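Local coordinates for FBP protein (PDB 5OEZ) that probably hydrolyses fructose 1,6-bisphosphate to fructose 6-phosphate and phosphate, a step of gluconeogenesis, as a magnesium-dependent homotetramer of the class 1 FBPase family, at residues Glu226-Glu231 / Pro319-Ser324; Phe266-Asp271 / Gly277-Leu282; Ile291-Gly296 / Asn303-Glu308. All coordinates share one frame; numbering follows the deposited sequence.

Contact 1: Glu226-Glu231 / Pro319-Ser324; sequences EPWFKE and PVYFGS
Phe229 and Tyr321 mark the nearest approach of the two backbones, their CA atoms still 10.9 Å apart, so the first turn of helix 227-238 meets strand 317-323 through long aromatic side chains alone. This is helix-on-sheet packing in the C-terminal half of the FBPase chain, where the helix lies against one side of the mixed sheet. Tyr321 reaches out from the strand, and its ring comes up against both Trp228 and Phe229. The indole is approached from the opposite direction by the phenol: the two six-membered rings have centroids 5.8 Å apart and planes inclined at 52°, an oblique pairing. Phe229 instead slides past the tyrosine ring, with its CE1 near the plane of that ring at the edge, 3.9 Å from Tyr321 CE2. Phe229 is directed there with CG anti to its backbone N (chi1 -166°), while Trp228 takes the less common position with CG between N and the carbonyl carbon (chi1 73°), which carries the far end of the indole back to the strand. Within the helix start the two neighbours also pack together, CB of Phe229 lying over one face of the indole. Cys267 of the adjoining strand touches both Phe229 and Tyr321, and Cys331 and Met332 of helix 325-338 also pack on Tyr321, completing an apolar layer. At the start of the helix, Trp228 NE1 makes a weak hydrogen bond of 3.3 Å to OE1 of Glu226, the N-cap residue, while Trp228 CZ2 lies 3.6 Å from the hydroxyl OH of Tyr321.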
ATOM      1  N   GLU C 226      31.062  35.928  -0.231  1.00 49.45           N
ATOM      2  CA  GLU C 226      31.455  37.231  -0.747  1.00 46.96           C
ATOM      3  C   GLU C 226      30.830  38.312   0.124  1.00 48.91           C
ATOM      4  O   GLU C 226      29.712  38.125   0.613  1.00 61.26           O
ATOM      5  CB  GLU C 226      30.985  37.408  -2.201  1.00 47.46           C
ATOM      6  CG  GLU C 226      31.747  36.539  -3.186  1.00 52.70           C
ATOM      7  CD  GLU C 226      31.337  36.795  -4.625  1.00 64.84           C
ATOM      8  OE1 GLU C 226      30.228  36.369  -5.028  1.00 58.08           O
ATOM      9  OE2 GLU C 226      32.133  37.405  -5.368  1.00 73.92           O
ATOM     10  N   PRO C 227      31.529  39.440   0.319  1.00 47.99           N
ATOM     11  CA  PRO C 227      30.986  40.492   1.199  1.00 49.60           C
ATOM     12  C   PRO C 227      29.579  40.988   0.846  1.00 44.46           C
ATOM     13  O   PRO C 227      28.778  41.190   1.742  1.00 47.76           O
ATOM     14  CB  PRO C 227      32.016  41.619   1.070  1.00 46.59           C
ATOM     15  CG  PRO C 227      33.303  40.908   0.803  1.00 50.71           C
ATOM     16  CD  PRO C 227      32.960  39.664   0.016  1.00 49.16           C
ATOM     17  N   TRP C 228      29.277  41.172  -0.432  1.00 45.90           N
ATOM     18  CA  TRP C 228      27.953  41.646  -0.803  1.00 45.82           C
ATOM     19  C   TRP C 228      26.827  40.709  -0.317  1.00 47.54           C
ATOM     20  O   TRP C 228      25.767  41.175   0.073  1.00 43.17           O
ATOM     21  CB  TRP C 228      27.842  41.895  -2.297  1.00 42.80           C
ATOM     22  CG  TRP C 228      27.771  40.665  -3.180  1.00 45.37           C
ATOM     23  CD1 TRP C 228      28.790  40.107  -3.884  1.00 43.91           C
ATOM     24  CD2 TRP C 228      26.599  39.881  -3.482  1.00 41.93           C
ATOM     25  NE1 TRP C 228      28.335  39.021  -4.599  1.00 48.22           N
ATOM     26  CE2 TRP C 228      26.997  38.856  -4.360  1.00 46.90           C
ATOM     27  CE3 TRP C 228      25.258  39.946  -3.087  1.00 38.04           C
ATOM     28  CZ2 TRP C 228      26.094  37.904  -4.865  1.00 45.88           C
ATOM     29  CZ3 TRP C 228      24.375  39.017  -3.578  1.00 44.56           C
ATOM     30  CH2 TRP C 228      24.794  38.004  -4.459  1.00 47.31           C
ATOM     31  N   PHE C 229      27.080  39.402  -0.317  1.00 47.35           N
ATOM     32  CA  PHE C 229      26.092  38.437   0.125  1.00 43.80           C
ATOM     33  C   PHE C 229      25.964  38.382   1.651  1.00 41.44           C
ATOM     34  O   PHE C 229      24.874  38.140   2.172  1.00 37.30           O
ATOM     35  CB  PHE C 229      26.369  37.041  -0.450  1.00 47.46           C
ATOM     36  CG  PHE C 229      25.207  36.090  -0.294  1.00 47.52           C
ATOM     37  CD1 PHE C 229      24.147  36.110  -1.202  1.00 40.14           C
ATOM     38  CD2 PHE C 229      25.156  35.209   0.772  1.00 44.52           C
ATOM     39  CE1 PHE C 229      23.066  35.240  -1.054  1.00 42.45           C
ATOM     40  CE2 PHE C 229      24.073  34.358   0.933  1.00 45.71           C
ATOM     41  CZ  PHE C 229      23.028  34.366   0.010  1.00 40.86           C
ATOM     42  N   LYS C 230      27.057  38.613   2.366  1.00 39.20           N
ATOM     43  CA  LYS C 230      26.972  38.785   3.819  1.00 42.33           C
ATOM     44  C   LYS C 230      26.089  39.968   4.147  1.00 46.74           C
ATOM     45  O   LYS C 230      25.261  39.900   5.050  1.00 51.66           O
ATOM     46  CB  LYS C 230      28.344  39.008   4.436  1.00 43.34           C
ATOM     47  CG  LYS C 230      29.286  37.827   4.338  1.00 45.42           C
ATOM     48  CD  LYS C 230      30.589  38.157   5.051  1.00 45.17           C
ATOM     49  CE  LYS C 230      31.586  37.027   4.944  1.00 48.62           C
ATOM     50  NZ  LYS C 230      32.919  37.489   5.373  1.00 56.90           N
ATOM     51  N   GLU C 231      26.277  41.063   3.413  1.00 47.74           N
ATOM     52  CA  GLU C 231      25.475  42.262   3.645  1.00 50.16           C
ATOM     53  C   GLU C 231      23.997  42.020   3.406  1.00 39.78           C
ATOM     54  O   GLU C 231      23.169  42.504   4.162  1.00 42.08           O
ATOM     55  CB  GLU C 231      25.978  43.427   2.788  1.00 49.34           C
ATOM     56  CG  GLU C 231      27.342  43.928   3.237  1.00 50.56           C
ATOM     57  CD  GLU C 231      27.904  45.045   2.365  1.00 54.28           C
ATOM     58  OE1 GLU C 231      27.123  45.738   1.635  1.00 60.93           O
ATOM     59  OE2 GLU C 231      29.144  45.267   2.459  1.00 60.23           O
ATOM     60  N   PRO C 319      26.798  29.052  -9.135  1.00 51.70           N
ATOM     61  CA  PRO C 319      25.946  29.429  -8.007  1.00 46.29           C
ATOM     62  C   PRO C 319      24.532  29.721  -8.476  1.00 40.96           C
ATOM     63  O   PRO C 319      24.295  29.878  -9.674  1.00 48.11           O
ATOM     64  CB  PRO C 319      26.596  30.719  -7.490  1.00 47.80           C
ATOM     65  CG  PRO C 319      27.187  31.329  -8.704  1.00 57.55           C
ATOM     66  CD  PRO C 319      27.634  30.188  -9.585  1.00 50.12           C
ATOM     67  N   VAL C 320      23.580  29.764  -7.544  1.00 44.50           N
ATOM     68  CA  VAL C 320      22.175  30.011  -7.889  1.00 45.59           C
ATOM     69  C   VAL C 320      21.514  30.915  -6.852  1.00 40.20           C
ATOM     70  O   VAL C 320      21.769  30.789  -5.651  1.00 37.41           O
ATOM     71  CB  VAL C 320      21.326  28.690  -8.031  1.00 48.96           C
ATOM     72  CG1 VAL C 320      21.912  27.760  -9.093  1.00 48.75           C
ATOM     73  CG2 VAL C 320      21.204  27.953  -6.702  1.00 45.46           C
ATOM     74  N   TYR C 321      20.638  31.783  -7.349  1.00 34.40           N
ATOM     75  CA  TYR C 321      19.732  32.592  -6.563  1.00 36.37           C
ATOM     76  C   TYR C 321      18.359  32.463  -7.231  1.00 34.42           C
ATOM     77  O   TYR C 321      18.119  33.032  -8.301  1.00 44.72           O
ATOM     78  CB  TYR C 321      20.224  34.046  -6.532  1.00 33.62           C
ATOM     79  CG  TYR C 321      21.706  34.155  -6.270  1.00 33.72           C
ATOM     80  CD1 TYR C 321      22.605  34.168  -7.328  1.00 39.95           C
ATOM     81  CD2 TYR C 321      22.218  34.186  -4.974  1.00 38.13           C
ATOM     82  CE1 TYR C 321      23.961  34.233  -7.108  1.00 37.28           C
ATOM     83  CE2 TYR C 321      23.582  34.252  -4.744  1.00 37.15           C
ATOM     84  CZ  TYR C 321      24.449  34.294  -5.812  1.00 35.81           C
ATOM     85  OH  TYR C 321      25.811  34.350  -5.630  1.00 38.71           O
ATOM     86  N   PHE C 322      17.480  31.686  -6.603  1.00 38.55           N
ATOM     87  CA  PHE C 322      16.176  31.291  -7.165  1.00 40.80           C
ATOM     88  C   PHE C 322      15.031  31.749  -6.275  1.00 39.22           C
ATOM     89  O   PHE C 322      15.090  31.580  -5.066  1.00 34.57           O
ATOM     90  CB  PHE C 322      16.035  29.755  -7.218  1.00 46.25           C
ATOM     91  CG  PHE C 322      16.842  29.058  -8.285  1.00 48.77           C
ATOM     92  CD1 PHE C 322      17.585  29.734  -9.242  1.00 66.57           C
ATOM     93  CD2 PHE C 322      16.825  27.681  -8.339  1.00 63.47           C
ATOM     94  CE1 PHE C 322      18.303  29.035 -10.205  1.00 65.91           C
ATOM     95  CE2 PHE C 322      17.523  26.976  -9.309  1.00 64.50           C
ATOM     96  CZ  PHE C 322      18.264  27.651 -10.244  1.00 60.13           C
ATOM     97  N   GLY C 323      13.955  32.232  -6.881  1.00 40.59           N
ATOM     98  CA  GLY C 323      12.672  32.283  -6.197  1.00 41.31           C
ATOM     99  C   GLY C 323      11.770  33.403  -6.641  1.00 41.45           C
ATOM    100  O   GLY C 323      11.740  33.775  -7.828  1.00 40.78           O
ATOM    101  N   SER C 324      11.022  33.918  -5.661  1.00 41.89           N
ATOM    102  CA  SER C 324      10.128  35.045  -5.845  1.00 39.82           C
ATOM    103  C   SER C 324      10.891  36.184  -6.505  1.00 48.22           C
ATOM    104  O   SER C 324      12.026  36.495  -6.121  1.00 39.15           O
ATOM    105  CB  SER C 324       9.583  35.488  -4.490  1.00 45.69           C
ATOM    106  OG  SER C 324       8.806  34.466  -3.885  1.00 39.98           O
TER

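Contact 2: Phe266-Asp271 / Gly277-Leu282; sequences FCYPKD and GKLRLL
Tyr268 has the largest share of the buried surface and takes part in both side-chain contacts, with Lys278 and with Leu279, two residues that follow one another in the chain. Both come obliquely to the same side of the tyrosine ring, Lys278 by ring atoms CD1 and CE1, Leu279 by ring atoms CD2 and CE2. The aliphatic part of Lys278 passes with CD 3.6 Å from Tyr268 CD1 and CE 3.7 Å from Tyr268 CE1. The lysine chain is extended as far as CE, CG lying anti to the backbone N (chi1 -177°), and turns only at its last torsion (chi4 55°); methylene groups therefore meet the phenol ring, and NZ is carried beyond them. Leu279 crosses the tyrosine at about a right angle, and its CD2 methyl touches Tyr268 CE2 at 3.7 Å. No hydrogen bond joins the two segments. Tyr268 and Lys278 both bind fructose 6-phosphate in a ligand complex of this protein, so the packing places two residues of the fructose 6-phosphate site side by side in this unliganded chain. Tyr248, a third residue of that site, touches Tyr268 as well. Leu279 looks inward, onto Met252 of helix 252-262 and Val320 of strand 317-323. That strand lies between the two segments in the sheet, pairing antiparallel with both 265-268 and 279-280, and helix 281-294 starts directly after the second of them.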
ATOM      1  N   PHE C 266      15.830  30.871  -2.489  1.00 40.98           N
ATOM      2  CA  PHE C 266      16.787  29.806  -2.234  1.00 47.48           C
ATOM      3  C   PHE C 266      18.139  30.203  -2.828  1.00 39.39           C
ATOM      4  O   PHE C 266      18.199  30.545  -4.009  1.00 44.39           O
ATOM      5  CB  PHE C 266      16.294  28.498  -2.877  1.00 40.10           C
ATOM      6  CG  PHE C 266      17.252  27.368  -2.730  1.00 38.15           C
ATOM      7  CD1 PHE C 266      17.413  26.738  -1.497  1.00 45.06           C
ATOM      8  CD2 PHE C 266      18.051  26.969  -3.806  1.00 46.93           C
ATOM      9  CE1 PHE C 266      18.330  25.707  -1.336  1.00 50.80           C
ATOM     10  CE2 PHE C 266      18.983  25.950  -3.651  1.00 48.87           C
ATOM     11  CZ  PHE C 266      19.122  25.323  -2.414  1.00 52.64           C
ATOM     12  N   CYS C 267      19.212  30.086  -2.045  1.00 45.44           N
ATOM     13  CA  CYS C 267      20.565  30.498  -2.484  1.00 44.89           C
ATOM     14  C   CYS C 267      21.627  29.439  -2.221  1.00 39.02           C
ATOM     15  O   CYS C 267      21.673  28.847  -1.149  1.00 40.25           O
ATOM     16  CB  CYS C 267      21.001  31.761  -1.774  1.00 39.33           C
ATOM     17  SG  CYS C 267      19.929  33.163  -1.975  1.00 53.79           S
ATOM     18  N   TYR C 268      22.428  29.170  -3.246  1.00 40.67           N
ATOM     19  CA  TYR C 268      23.751  28.579  -3.074  1.00 45.52           C
ATOM     20  C   TYR C 268      24.732  29.583  -3.650  1.00 43.57           C
ATOM     21  O   TYR C 268      25.063  29.514  -4.839  1.00 44.63           O
ATOM     22  CB  TYR C 268      23.936  27.262  -3.778  1.00 48.55           C
ATOM     23  CG  TYR C 268      23.401  26.024  -3.094  1.00 56.67           C
ATOM     24  CD1 TYR C 268      23.947  25.554  -1.900  1.00 59.25           C
ATOM     25  CD2 TYR C 268      22.385  25.275  -3.684  1.00 61.11           C
ATOM     26  CE1 TYR C 268      23.452  24.398  -1.285  1.00 63.96           C
ATOM     27  CE2 TYR C 268      21.903  24.114  -3.090  1.00 77.80           C
ATOM     28  CZ  TYR C 268      22.431  23.682  -1.886  1.00 67.48           C
ATOM     29  OH  TYR C 268      21.942  22.539  -1.297  1.00 92.16           O
ATOM     30  N   PRO C 269      25.179  30.514  -2.810  1.00 41.26           N
ATOM     31  CA  PRO C 269      26.027  31.588  -3.276  1.00 46.06           C
ATOM     32  C   PRO C 269      27.428  31.116  -3.521  1.00 48.18           C
ATOM     33  O   PRO C 269      27.801  30.031  -3.099  1.00 51.76           O
ATOM     34  CB  PRO C 269      26.040  32.556  -2.096  1.00 44.56           C
ATOM     35  CG  PRO C 269      25.943  31.672  -0.911  1.00 48.13           C
ATOM     36  CD  PRO C 269      25.059  30.515  -1.336  1.00 43.87           C
ATOM     37  N   LYS C 270      28.194  31.941  -4.223  1.00 51.55           N
ATOM     38  CA  LYS C 270      29.602  31.679  -4.435  1.00 50.58           C
ATOM     39  C   LYS C 270      30.303  31.729  -3.068  1.00 49.85           C
ATOM     40  O   LYS C 270      29.994  32.560  -2.224  1.00 53.08           O
ATOM     41  CB  LYS C 270      30.172  32.736  -5.379  1.00 65.77           C
ATOM     42  CG  LYS C 270      31.498  32.380  -6.035  1.00 74.51           C
ATOM     43  CD  LYS C 270      32.263  33.543  -6.671  1.00 93.81           C
ATOM     44  CE  LYS C 270      31.433  34.454  -7.562  1.00 94.94           C
ATOM     45  NZ  LYS C 270      31.096  33.840  -8.872  1.00115.26           N
ATOM     46  N   ASP C 271      31.229  30.823  -2.852  1.00 57.10           N
ATOM     47  CA  ASP C 271      32.032  30.851  -1.650  1.00 82.51           C
ATOM     48  C   ASP C 271      33.458  30.442  -1.991  1.00 85.07           C
ATOM     49  O   ASP C 271      33.701  29.734  -2.982  1.00 74.36           O
ATOM     50  CB  ASP C 271      31.418  30.099  -0.442  1.00 97.96           C
ATOM     51  CG  ASP C 271      31.525  28.629  -0.506  1.00 95.68           C
ATOM     52  OD1 ASP C 271      32.617  28.075  -0.701  1.00129.58           O
ATOM     53  OD2 ASP C 271      30.502  28.032  -0.187  1.00107.38           O
ATOM     54  N   GLY C 277      31.015  27.519  -7.920  1.00 59.84           N
ATOM     55  CA  GLY C 277      29.690  27.314  -7.331  1.00 58.88           C
ATOM     56  C   GLY C 277      29.479  25.845  -7.026  1.00 52.74           C
ATOM     57  O   GLY C 277      30.394  25.060  -7.218  1.00 58.35           O
ATOM     58  N   LYS C 278      28.305  25.483  -6.506  1.00 49.05           N
ATOM     59  CA  LYS C 278      28.047  24.132  -6.000  1.00 55.08           C
ATOM     60  C   LYS C 278      27.243  23.284  -6.969  1.00 55.26           C
ATOM     61  O   LYS C 278      27.616  22.155  -7.203  1.00 55.05           O
ATOM     62  CB  LYS C 278      27.324  24.208  -4.654  1.00 64.39           C
ATOM     63  CG  LYS C 278      27.023  22.904  -3.941  1.00 79.00           C
ATOM     64  CD  LYS C 278      26.618  23.299  -2.531  1.00 91.16           C
ATOM     65  CE  LYS C 278      26.370  22.081  -1.657  1.00 86.21           C
ATOM     66  NZ  LYS C 278      27.514  21.120  -1.599  1.00 88.90           N
ATOM     67  N   LEU C 279      26.206  23.850  -7.583  1.00 42.27           N
ATOM     68  CA  LEU C 279      25.303  23.087  -8.383  1.00 49.15           C
ATOM     69  C   LEU C 279      25.797  22.936  -9.802  1.00 48.62           C
ATOM     70  O   LEU C 279      26.348  23.866 -10.397  1.00 56.04           O
ATOM     71  CB  LEU C 279      23.916  23.721  -8.400  1.00 53.92           C
ATOM     72  CG  LEU C 279      23.149  23.862  -7.094  1.00 63.33           C
ATOM     73  CD1 LEU C 279      21.685  24.136  -7.393  1.00 61.47           C
ATOM     74  CD2 LEU C 279      23.295  22.659  -6.180  1.00 75.32           C
ATOM     75  N   ARG C 280      25.597  21.729 -10.315  1.00 49.14           N
ATOM     76  CA  ARG C 280      25.855  21.416 -11.708  1.00 56.20           C
ATOM     77  C   ARG C 280      24.761  22.018 -12.595  1.00 51.59           C
ATOM     78  O   ARG C 280      23.584  21.889 -12.284  1.00 51.25           O
ATOM     79  CB  ARG C 280      25.930  19.906 -11.902  1.00 56.92           C
ATOM     80  CG  ARG C 280      27.322  19.384 -11.656  1.00 77.03           C
ATOM     81  CD  ARG C 280      27.448  17.858 -11.696  1.00 92.26           C
ATOM     82  NE  ARG C 280      28.249  17.291 -10.549  1.00 93.95           N
ATOM     83  CZ  ARG C 280      27.834  17.192  -9.275  1.00 87.77           C
ATOM     84  NH1 ARG C 280      26.634  17.620  -8.931  1.00 95.42           N
ATOM     85  NH2 ARG C 280      28.622  16.670  -8.320  1.00 86.36           N
ATOM     86  N   LEU C 281      25.180  22.697 -13.655  1.00 49.71           N
ATOM     87  CA  LEU C 281      24.280  23.382 -14.585  1.00 44.70           C
ATOM     88  C   LEU C 281      23.286  22.465 -15.301  1.00 42.46           C
ATOM     89  O   LEU C 281      22.084  22.678 -15.218  1.00 47.12           O
ATOM     90  CB  LEU C 281      25.102  24.130 -15.636  1.00 45.79           C
ATOM     91  CG  LEU C 281      24.341  24.943 -16.675  1.00 50.36           C
ATOM     92  CD1 LEU C 281      23.574  26.061 -16.010  1.00 57.27           C
ATOM     93  CD2 LEU C 281      25.305  25.501 -17.689  1.00 55.61           C
ATOM     94  N   LEU C 282      23.788  21.439 -15.978  1.00 42.44           N
ATOM     95  CA  LEU C 282      22.940  20.564 -16.783  1.00 52.93           C
ATOM     96  C   LEU C 282      21.976  19.699 -15.984  1.00 52.33           C
ATOM     97  O   LEU C 282      20.811  19.540 -16.366  1.00 58.14           O
ATOM     98  CB  LEU C 282      23.784  19.619 -17.627  1.00 54.89           C
ATOM     99  CG  LEU C 282      24.252  20.125 -18.985  1.00 62.51           C
ATOM    100  CD1 LEU C 282      24.969  19.009 -19.728  1.00 69.01           C
ATOM    101  CD2 LEU C 282      23.113  20.652 -19.850  1.00 60.73           C
TER

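Contact 3: Ile291-Gly296 / Asn303-Glu308; sequences IVEQAG and NGRILE
Glu293 OE2 is gripped by two groups: it accepts a nearly straight hydrogen bond from Arg305 NE, 2.9 Å long with an angle of 173° at the hydrogen, and a second, of 2.8 Å, from a bridging water. The other carboxylate oxygen completes a side-on, two-point salt bridge, Arg305 NH2 reaching Glu293 OE1 at 2.9 Å through the syn lone pair. The two bonds differ in quality. OE2 lies in the guanidinium plane, at its edge, whereas OE1 stands 24° out of it, and the flat groups are turned 36° against each other, so the pairing is twisted rather than coplanar. Glu293 extends straight beyond CG to reach across, while the arginine bends at chi3 and meets it at about a right angle. The contact joins the last turn of helix 281-294 to the loop that leads from strand 298-300 to strand 317-323; just beyond Glu293 the helix ends in a Schellman motif, where Gly296 has positive phi and its N bonds back to Glu293 O. Within the loop, Arg305 NH1 turns to a second acid, bonding to OE2 of Glu308 at 3.1 Å on the anti side of that carboxylate. Three N-H groups of the guanidinium are thus engaged by two carboxylates in one salt-bridge network, which limits its rotation. Leu307 comes from the opposite direction to Glu293, its CD1 methyl 3.6 Å from Glu293 OE1, and its side chain also packs on Ala289 of the same helix and on Thr163 and Met165. The water that donates to Glu293 in turn accepts the backbone N-H of Leu307 at 3.0 Å.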
ATOM      1  N   ILE C 291      11.815  25.486 -14.359  1.00 38.25           N
ATOM      2  CA  ILE C 291      10.614  25.352 -13.540  1.00 36.87           C
ATOM      3  C   ILE C 291      10.271  26.656 -12.820  1.00 36.28           C
ATOM      4  O   ILE C 291       9.141  27.120 -12.900  1.00 43.49           O
ATOM      5  CB  ILE C 291      10.766  24.203 -12.538  1.00 39.36           C
ATOM      6  CG1 ILE C 291      10.777  22.866 -13.296  1.00 40.67           C
ATOM      7  CG2 ILE C 291       9.624  24.204 -11.536  1.00 45.95           C
ATOM      8  CD1 ILE C 291      11.542  21.781 -12.571  1.00 45.20           C
ATOM      9  N   VAL C 292      11.262  27.254 -12.163  1.00 35.01           N
ATOM     10  CA  VAL C 292      11.077  28.515 -11.430  1.00 35.99           C
ATOM     11  C   VAL C 292      10.626  29.640 -12.360  1.00 36.38           C
ATOM     12  O   VAL C 292       9.725  30.400 -12.013  1.00 38.89           O
ATOM     13  CB  VAL C 292      12.370  28.916 -10.652  1.00 42.23           C
ATOM     14  CG1 VAL C 292      12.335  30.351 -10.144  1.00 42.54           C
ATOM     15  CG2 VAL C 292      12.591  27.958  -9.491  1.00 41.06           C
ATOM     16  N   GLU C 293      11.241  29.770 -13.532  1.00 34.47           N
ATOM     17  CA  GLU C 293      10.805  30.827 -14.485  1.00 38.21           C
ATOM     18  C   GLU C 293       9.379  30.603 -14.972  1.00 42.89           C
ATOM     19  O   GLU C 293       8.593  31.536 -15.030  1.00 45.67           O
ATOM     20  CB  GLU C 293      11.744  30.947 -15.695  1.00 39.03           C
ATOM     21  CG  GLU C 293      13.085  31.621 -15.408  1.00 50.03           C
ATOM     22  CD  GLU C 293      13.833  32.060 -16.677  1.00 59.97           C
ATOM     23  OE1 GLU C 293      13.249  31.998 -17.786  1.00 57.07           O
ATOM     24  OE2 GLU C 293      15.015  32.487 -16.563  1.00 67.54           O
ATOM     25  N   GLN C 294       9.056  29.358 -15.319  1.00 48.72           N
ATOM     26  CA  GLN C 294       7.719  29.006 -15.797  1.00 45.92           C
ATOM     27  C   GLN C 294       6.637  29.210 -14.740  1.00 43.34           C
ATOM     28  O   GLN C 294       5.478  29.381 -15.080  1.00 43.11           O
ATOM     29  CB  GLN C 294       7.707  27.568 -16.306  1.00 44.15           C
ATOM     30  CG  GLN C 294       8.490  27.378 -17.598  1.00 42.81           C
ATOM     31  CD  GLN C 294       7.829  28.066 -18.780  1.00 45.91           C
ATOM     32  OE1 GLN C 294       6.619  27.969 -18.986  1.00 48.96           O
ATOM     33  NE2 GLN C 294       8.623  28.770 -19.561  1.00 49.03           N
ATOM     34  N   ALA C 295       7.017  29.195 -13.467  1.00 39.02           N
ATOM     35  CA  ALA C 295       6.100  29.526 -12.381  1.00 45.07           C
ATOM     36  C   ALA C 295       6.054  31.018 -12.036  1.00 44.85           C
ATOM     37  O   ALA C 295       5.371  31.397 -11.089  1.00 49.20           O
ATOM     38  CB  ALA C 295       6.473  28.720 -11.138  1.00 46.09           C
ATOM     39  N   GLY C 296       6.777  31.855 -12.779  1.00 43.04           N
ATOM     40  CA  GLY C 296       6.780  33.304 -12.563  1.00 40.44           C
ATOM     41  C   GLY C 296       7.870  33.852 -11.646  1.00 39.60           C
ATOM     42  O   GLY C 296       7.802  34.998 -11.249  1.00 43.65           O
ATOM     43  N   ASN C 303      26.047  35.816 -13.406  1.00 58.82           N
ATOM     44  CA  ASN C 303      25.917  36.828 -14.446  1.00 63.45           C
ATOM     45  C   ASN C 303      24.652  36.611 -15.283  1.00 56.68           C
ATOM     46  O   ASN C 303      24.716  36.251 -16.454  1.00 59.05           O
ATOM     47  CB  ASN C 303      27.175  36.765 -15.316  1.00 74.81           C
ATOM     48  CG  ASN C 303      27.201  37.811 -16.418  1.00104.55           C
ATOM     49  OD1 ASN C 303      26.393  38.740 -16.444  1.00125.00           O
ATOM     50  ND2 ASN C 303      28.139  37.655 -17.341  1.00124.87           N
ATOM     51  N   GLY C 304      23.503  36.879 -14.670  1.00 52.89           N
ATOM     52  CA  GLY C 304      22.210  36.826 -15.344  1.00 51.65           C
ATOM     53  C   GLY C 304      21.552  35.469 -15.234  1.00 51.84           C
ATOM     54  O   GLY C 304      21.915  34.640 -14.385  1.00 44.17           O
ATOM     55  N   ARG C 305      20.596  35.255 -16.125  1.00 52.46           N
ATOM     56  CA  ARG C 305      19.773  34.057 -16.131  1.00 56.70           C
ATOM     57  C   ARG C 305      20.610  32.805 -16.299  1.00 49.99           C
ATOM     58  O   ARG C 305      21.447  32.736 -17.192  1.00 47.88           O
ATOM     59  CB  ARG C 305      18.745  34.124 -17.277  1.00 56.08           C
ATOM     60  CG  ARG C 305      17.654  35.176 -17.089  1.00 54.37           C
ATOM     61  CD  ARG C 305      16.856  35.363 -18.364  1.00 54.28           C
ATOM     62  NE  ARG C 305      16.054  34.179 -18.675  1.00 54.99           N
ATOM     63  CZ  ARG C 305      15.679  33.782 -19.893  1.00 56.28           C
ATOM     64  NH1 ARG C 305      16.027  34.439 -20.995  1.00 61.29           N
ATOM     65  NH2 ARG C 305      14.946  32.686 -20.021  1.00 58.42           N
ATOM     66  N   ILE C 306      20.350  31.812 -15.449  1.00 44.89           N
ATOM     67  CA  ILE C 306      20.936  30.477 -15.582  1.00 42.25           C
ATOM     68  C   ILE C 306      20.705  29.913 -16.993  1.00 44.50           C
ATOM     69  O   ILE C 306      21.620  29.340 -17.591  1.00 48.97           O
ATOM     70  CB  ILE C 306      20.321  29.484 -14.556  1.00 43.84           C
ATOM     71  CG1 ILE C 306      20.653  29.871 -13.106  1.00 44.14           C
ATOM     72  CG2 ILE C 306      20.785  28.049 -14.803  1.00 42.51           C
ATOM     73  CD1 ILE C 306      22.120  29.820 -12.740  1.00 51.67           C
ATOM     74  N   LEU C 307      19.482  30.069 -17.506  1.00 47.78           N
ATOM     75  CA  LEU C 307      19.098  29.517 -18.808  1.00 46.57           C
ATOM     76  C   LEU C 307      19.846  30.114 -19.985  1.00 47.94           C
ATOM     77  O   LEU C 307      19.979  29.454 -21.017  1.00 55.71           O
ATOM     78  CB  LEU C 307      17.590  29.638 -19.035  1.00 47.18           C
ATOM     79  CG  LEU C 307      16.694  28.840 -18.072  1.00 52.13           C
ATOM     80  CD1 LEU C 307      15.230  29.016 -18.450  1.00 53.11           C
ATOM     81  CD2 LEU C 307      17.062  27.363 -18.039  1.00 51.04           C
ATOM     82  N   GLU C 308      20.366  31.326 -19.825  1.00 51.52           N
ATOM     83  CA  GLU C 308      21.188  31.974 -20.874  1.00 58.83           C
ATOM     84  C   GLU C 308      22.681  31.585 -20.864  1.00 52.85           C
ATOM     85  O   GLU C 308      23.399  31.989 -21.763  1.00 55.43           O
ATOM     86  CB  GLU C 308      21.073  33.504 -20.804  1.00 53.84           C
ATOM     87  CG  GLU C 308      19.736  34.066 -21.276  1.00 64.72           C
ATOM     88  CD  GLU C 308      19.616  35.584 -21.103  1.00 80.79           C
ATOM     89  OE1 GLU C 308      20.585  36.232 -20.643  1.00107.13           O
ATOM     90  OE2 GLU C 308      18.538  36.140 -21.418  1.00 84.36           O
TER
HETATM   91  O   HOH W   1      17.348  31.181 -15.773  1.00 41.71           O

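Overall arrangement
All three contacts belong to the C-terminal half of the chain. Contact 1 is wholly buried and aromatic; contact 2 is part buried, with an inward leucine and an exposed lysine at the sugar-phosphate site; contact 3, also part buried, relies on charge and a water. Contacts 1 and 2 share the sheet: Phe322 O and Val320 O probably accept hydrogen bonds from Phe266 N and Tyr268 N. Contacts 2 and 3 use the two ends of helix 281-294, and Ile306 packs on Leu281 at its start. Ile306 also touches Phe322, linking contact 3 to contact 1, within whose long chain loop both other contacts are nested.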